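Local atomic coordinates of EDTA monooxygenase (EDTA-degrading bacterium BNC1, PDB entry 5DQP), a protein that probably acts as an FMN-dependent monooxygenase in the bacterial breakdown of EDTA, alongside a partner flavin reductase. Residues 141-146 with 216-221; 156-161 with 208-213. All coordinates share one frame; numbering follows the deposited sequence.

Contact 1: residues 141-146 with 216-221. With SO4 (sulfate ion), chain D.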
# COMPACT_ATOMS: atom_id res chain seq x y z
N ALA A 141 -24.77 3.25 1.38
CA ALA A 141 -25.59 3.57 2.53
C ALA A 141 -26.10 5.01 2.43
O ALA A 141 -25.62 5.82 1.64
CB ALA A 141 -24.80 3.36 3.82
N THR A 142 -27.09 5.34 3.25
CA THR A 142 -27.52 6.73 3.31
C THR A 142 -26.39 7.61 3.81
O THR A 142 -25.44 7.15 4.45
CB THR A 142 -28.72 6.90 4.25
OG1 THR A 142 -28.31 6.60 5.59
CG2 THR A 142 -29.89 5.99 3.85
N HIS A 143 -26.53 8.91 3.55
CA HIS A 143 -25.58 9.91 4.02
C HIS A 143 -25.32 9.79 5.53
O HIS A 143 -24.17 9.83 5.98
CB HIS A 143 -26.10 11.30 3.65
CG HIS A 143 -25.16 12.41 3.99
ND1 HIS A 143 -24.06 12.72 3.22
CD2 HIS A 143 -25.16 13.28 5.03
CE1 HIS A 143 -23.42 13.74 3.77
NE2 HIS A 143 -24.07 14.10 4.86
N ASP A 144 -26.38 9.65 6.33
CA ASP A 144 -26.20 9.60 7.78
C ASP A 144 -25.48 8.33 8.22
O ASP A 144 -24.69 8.36 9.18
CB ASP A 144 -27.55 9.70 8.49
CG ASP A 144 -28.17 11.08 8.36
OD1 ASP A 144 -27.41 12.07 8.32
OD2 ASP A 144 -29.42 11.17 8.30
N ASN A 145 -25.76 7.18 7.59
CA ASN A 145 -25.12 5.94 8.03
C ASN A 145 -23.66 5.90 7.60
O ASN A 145 -22.81 5.38 8.33
CB ASN A 145 -25.86 4.71 7.50
CG ASN A 145 -27.15 4.43 8.26
OD1 ASN A 145 -27.36 4.92 9.37
ND2 ASN A 145 -28.02 3.62 7.66
N ARG A 146 -23.36 6.40 6.40
CA ARG A 146 -21.99 6.61 5.96
C ARG A 146 -21.15 7.27 7.04
O ARG A 146 -20.05 6.80 7.37
CB ARG A 146 -21.97 7.50 4.71
CG ARG A 146 -22.08 6.74 3.38
CD ARG A 146 -21.91 7.72 2.19
NE ARG A 146 -23.18 8.33 1.81
CZ ARG A 146 -23.30 9.42 1.07
NH1 ARG A 146 -22.22 10.05 0.64
NH2 ARG A 146 -24.50 9.90 0.78
N SER A 216 -20.49 18.92 3.78
CA SER A 216 -21.75 18.66 4.45
C SER A 216 -21.58 18.85 5.96
O SER A 216 -20.48 18.84 6.50
CB SER A 216 -22.25 17.25 4.17
OG SER A 216 -21.53 16.28 4.92
N ASP A 217 -22.71 19.00 6.64
CA ASP A 217 -22.64 19.18 8.08
C ASP A 217 -22.10 17.94 8.78
O ASP A 217 -21.38 18.07 9.77
CB ASP A 217 -24.01 19.56 8.62
CG ASP A 217 -24.48 20.93 8.11
OD1 ASP A 217 -23.63 21.69 7.59
OD2 ASP A 217 -25.69 21.23 8.23
N GLN A 218 -22.43 16.74 8.28
CA GLN A 218 -21.86 15.51 8.83
C GLN A 218 -20.36 15.42 8.58
O GLN A 218 -19.60 14.96 9.45
CB GLN A 218 -22.56 14.29 8.23
CG GLN A 218 -23.94 14.00 8.82
CD GLN A 218 -23.85 13.41 10.22
OE1 GLN A 218 -23.57 14.12 11.19
NE2 GLN A 218 -24.09 12.10 10.33
N GLY A 219 -19.91 15.82 7.39
CA GLY A 219 -18.49 15.92 7.13
C GLY A 219 -17.82 16.90 8.07
O GLY A 219 -16.78 16.59 8.68
N LYS A 220 -18.42 18.09 8.23
CA LYS A 220 -17.86 19.07 9.16
C LYS A 220 -17.75 18.51 10.57
O LYS A 220 -16.79 18.84 11.28
CB LYS A 220 -18.68 20.36 9.15
CG LYS A 220 -18.41 21.22 7.92
CD LYS A 220 -19.34 22.39 7.94
CE LYS A 220 -19.22 23.23 6.69
NZ LYS A 220 -20.34 24.19 6.69
N ARG A 221 -18.69 17.64 10.98
CA ARG A 221 -18.62 17.05 12.31
C ARG A 221 -17.50 16.04 12.41
O ARG A 221 -16.72 16.05 13.37
CB ARG A 221 -19.94 16.38 12.67
CG ARG A 221 -19.90 15.75 14.06
CD ARG A 221 -21.20 15.04 14.44
NE ARG A 221 -21.13 14.49 15.80
CZ ARG A 221 -20.92 13.20 16.07
NH1 ARG A 221 -20.76 12.32 15.10
NH2 ARG A 221 -20.86 12.79 17.34
S SO4 D . -19.89 15.16 2.06
O1 SO4 D . -21.30 15.23 1.67
O2 SO4 D . -19.08 15.72 0.99
O3 SO4 D . -19.65 15.91 3.30
O4 SO4 D . -19.54 13.76 2.28
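His-143, in the opening turn of helix 143-161, meets Ser-216 at the start of helix 217-226. Thr-142 is the N-cap of the first helix, its OG1 accepting from Asn-145 N at 3.3 Å. His-143 has CG anti to the backbone N (chi1 -176°), which brings the NE2 end of its ring close to the start of the other helix: Ser-216 OG lies at the ring edge, 3.3 Å from His-143 NE2, while Gln-218 CB approaches the same nitrogen obliquely at 3.7 Å. The next side chain, Asp-144, crosses Gln-218 at about a right angle, with Asp-144 OD1 3.9 Å from Gln-218 NE2. Arg-146 lays its guanidinium beside the ring, with His-143 ND1 above one face near the rim. Ser-216 is itself an N-cap, with OG accepting from Gly-219 N at 3.0 Å; the same hydroxyl donates to sulfate O3, which also takes Ser-216 N at 3.2 Å. The sulfate, probably from the crystallisation liquor and also hydrogen-bonded to Tyr-147 OH, may mark where the FMN phosphate binds, since His-143, Tyr-147 and Ser-216 are predicted FMN ligands. Through Gln-218 and Arg-221 on helix 143-161, and Lys-220 on helix 237-253, helix 217-226, which follows strand 210-213, touches both helices.

Contact 2: residues 156-161 with 208-213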
# COMPACT_ATOMS: atom_id res chain seq x y z
N VAL A 156 -12.02 3.29 16.09
CA VAL A 156 -11.28 2.04 16.10
C VAL A 156 -9.85 2.30 15.70
O VAL A 156 -8.91 1.92 16.40
CB VAL A 156 -11.94 1.00 15.18
CG1 VAL A 156 -11.04 -0.22 15.08
CG2 VAL A 156 -13.33 0.62 15.69
N VAL A 157 -9.65 3.02 14.59
CA VAL A 157 -8.31 3.21 14.08
C VAL A 157 -7.44 3.96 15.10
O VAL A 157 -6.31 3.55 15.38
CB VAL A 157 -8.36 3.93 12.72
CG1 VAL A 157 -6.95 4.37 12.27
CG2 VAL A 157 -8.99 3.01 11.73
N HIS A 158 -7.94 5.07 15.67
CA HIS A 158 -7.13 5.77 16.66
C HIS A 158 -6.84 4.87 17.86
O HIS A 158 -5.71 4.86 18.38
CB HIS A 158 -7.82 7.07 17.10
CG HIS A 158 -7.48 8.24 16.23
ND1 HIS A 158 -6.27 8.89 16.31
CD2 HIS A 158 -8.17 8.83 15.23
CE1 HIS A 158 -6.24 9.86 15.42
NE2 HIS A 158 -7.38 9.84 14.74
N GLY A 159 -7.83 4.09 18.29
CA GLY A 159 -7.59 3.12 19.35
C GLY A 159 -6.50 2.13 19.00
O GLY A 159 -5.65 1.82 19.83
N LEU A 160 -6.50 1.63 17.76
CA LEU A 160 -5.45 0.70 17.33
C LEU A 160 -4.08 1.36 17.31
O LEU A 160 -3.09 0.76 17.74
CB LEU A 160 -5.78 0.13 15.95
CG LEU A 160 -6.94 -0.87 16.02
CD1 LEU A 160 -7.39 -1.32 14.64
CD2 LEU A 160 -6.51 -2.08 16.87
N TRP A 161 -3.99 2.56 16.75
CA TRP A 161 -2.71 3.25 16.73
C TRP A 161 -2.11 3.37 18.13
O TRP A 161 -0.90 3.25 18.31
CB TRP A 161 -2.86 4.62 16.08
CG TRP A 161 -2.99 4.52 14.58
CD1 TRP A 161 -2.58 3.48 13.79
CD2 TRP A 161 -3.60 5.47 13.72
NE1 TRP A 161 -2.89 3.74 12.46
CE2 TRP A 161 -3.53 4.95 12.40
CE3 TRP A 161 -4.21 6.71 13.93
CZ2 TRP A 161 -4.02 5.64 11.30
CZ3 TRP A 161 -4.72 7.39 12.84
CH2 TRP A 161 -4.61 6.86 11.54
N PRO A 208 -0.34 8.81 12.51
CA PRO A 208 -0.48 9.45 11.20
C PRO A 208 -1.45 10.61 11.24
O PRO A 208 -2.44 10.59 11.96
CB PRO A 208 -1.03 8.32 10.31
CG PRO A 208 -0.61 7.05 11.02
CD PRO A 208 -0.75 7.39 12.47
N VAL A 209 -1.14 11.64 10.44
CA VAL A 209 -2.03 12.79 10.27
C VAL A 209 -3.29 12.36 9.53
O VAL A 209 -3.24 11.59 8.56
CB VAL A 209 -1.29 13.90 9.51
CG1 VAL A 209 -2.22 15.05 9.10
CG2 VAL A 209 -0.12 14.42 10.35
N VAL A 210 -4.45 12.83 9.99
CA VAL A 210 -5.73 12.46 9.39
C VAL A 210 -6.29 13.67 8.66
O VAL A 210 -6.40 14.76 9.23
CB VAL A 210 -6.73 11.93 10.44
CG1 VAL A 210 -8.14 11.78 9.83
CG2 VAL A 210 -6.25 10.58 11.00
N VAL A 211 -6.67 13.47 7.40
CA VAL A 211 -7.14 14.51 6.51
C VAL A 211 -8.60 14.24 6.20
O VAL A 211 -9.04 13.09 6.16
CB VAL A 211 -6.28 14.56 5.22
CG1 VAL A 211 -6.85 15.57 4.16
CG2 VAL A 211 -4.83 14.91 5.59
N GLN A 212 -9.37 15.32 6.02
CA GLN A 212 -10.80 15.24 5.76
C GLN A 212 -11.20 16.24 4.67
O GLN A 212 -10.57 17.29 4.51
CB GLN A 212 -11.62 15.48 7.04
CG GLN A 212 -13.14 15.17 6.92
CD GLN A 212 -13.96 16.32 6.33
OE1 GLN A 212 -13.56 17.49 6.42
NE2 GLN A 212 -15.10 16.00 5.71
N ALA A 213 -12.14 15.83 3.85
CA ALA A 213 -12.68 16.62 2.75
C ALA A 213 -14.19 16.38 2.63
O ALA A 213 -14.61 15.32 2.25
CB ALA A 213 -12.00 16.23 1.46
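A buried, apolar helix-on-sheet contact sets the last turns of helix 143-161 against strand 210-213 and the proline that leads into it. Trp-161 carries most of it. Its CG stands anti to the carbonyl carbon (chi1 -75°), which lays the indole against Pro-208, whose CD makes a CH-pi contact 3.6 Å from the centroid of the six-membered ring and 8° off the ring normal. Pro-208 CG lies over the same face, 3.7 Å from Trp-161 CZ2. Val-157 CG1 covers the opposite face near the rim, and Val-210 CG2 meets the indole edge 4.0 Å from Trp-161 CZ3. The parts joined belong to a TIM barrel of the bacterial luciferase type: strand 120-125, helix 143-161 and strand 210-213 form a beta-alpha-beta crossover between neighbouring parallel strands, with the helix outside the barrel. Val-210 CG2 also touches His-158, 4.0 Å from His-158 NE2, and Trp-161 CZ3 sits above one face of that imidazole, near its rim. The indole NE1 is hydrogen-bonded to Ala-106 O of helix 102-115, which fixes the ring's rotation. An alanine at Trp-161 is likely to open a gap between Val-157 and Pro-208 and leave the Ala-106 carbonyl without this donor. Helix 102-115 closes in further, with Ala-110 against the indole and Ile-109 against Pro-208, while Trp-122 of strand 120-125 touches both Val-157 and Trp-161.

The two contacts use opposite ends of helix 143-161, and their centres lie about 17 Å apart. Along the chain the segments come in the order 141-146, 156-161, 208-213, 216-221, so contact 2 falls within the span that contact 1 brackets. Strand 210-213 leads directly into helix 217-226, and the two contacts meet where Gly-219 O packs 3.5 Å from Gln-212 NE2. Contact 2 joins the end of the helix to the strand near its beginning, in the interior; contact 1 lies beyond the strand's C-terminal end, at the surface, the end at which TIM barrels characteristically carry their active sites, and where the predicted FMN ligands His-143 and Ser-216 lie.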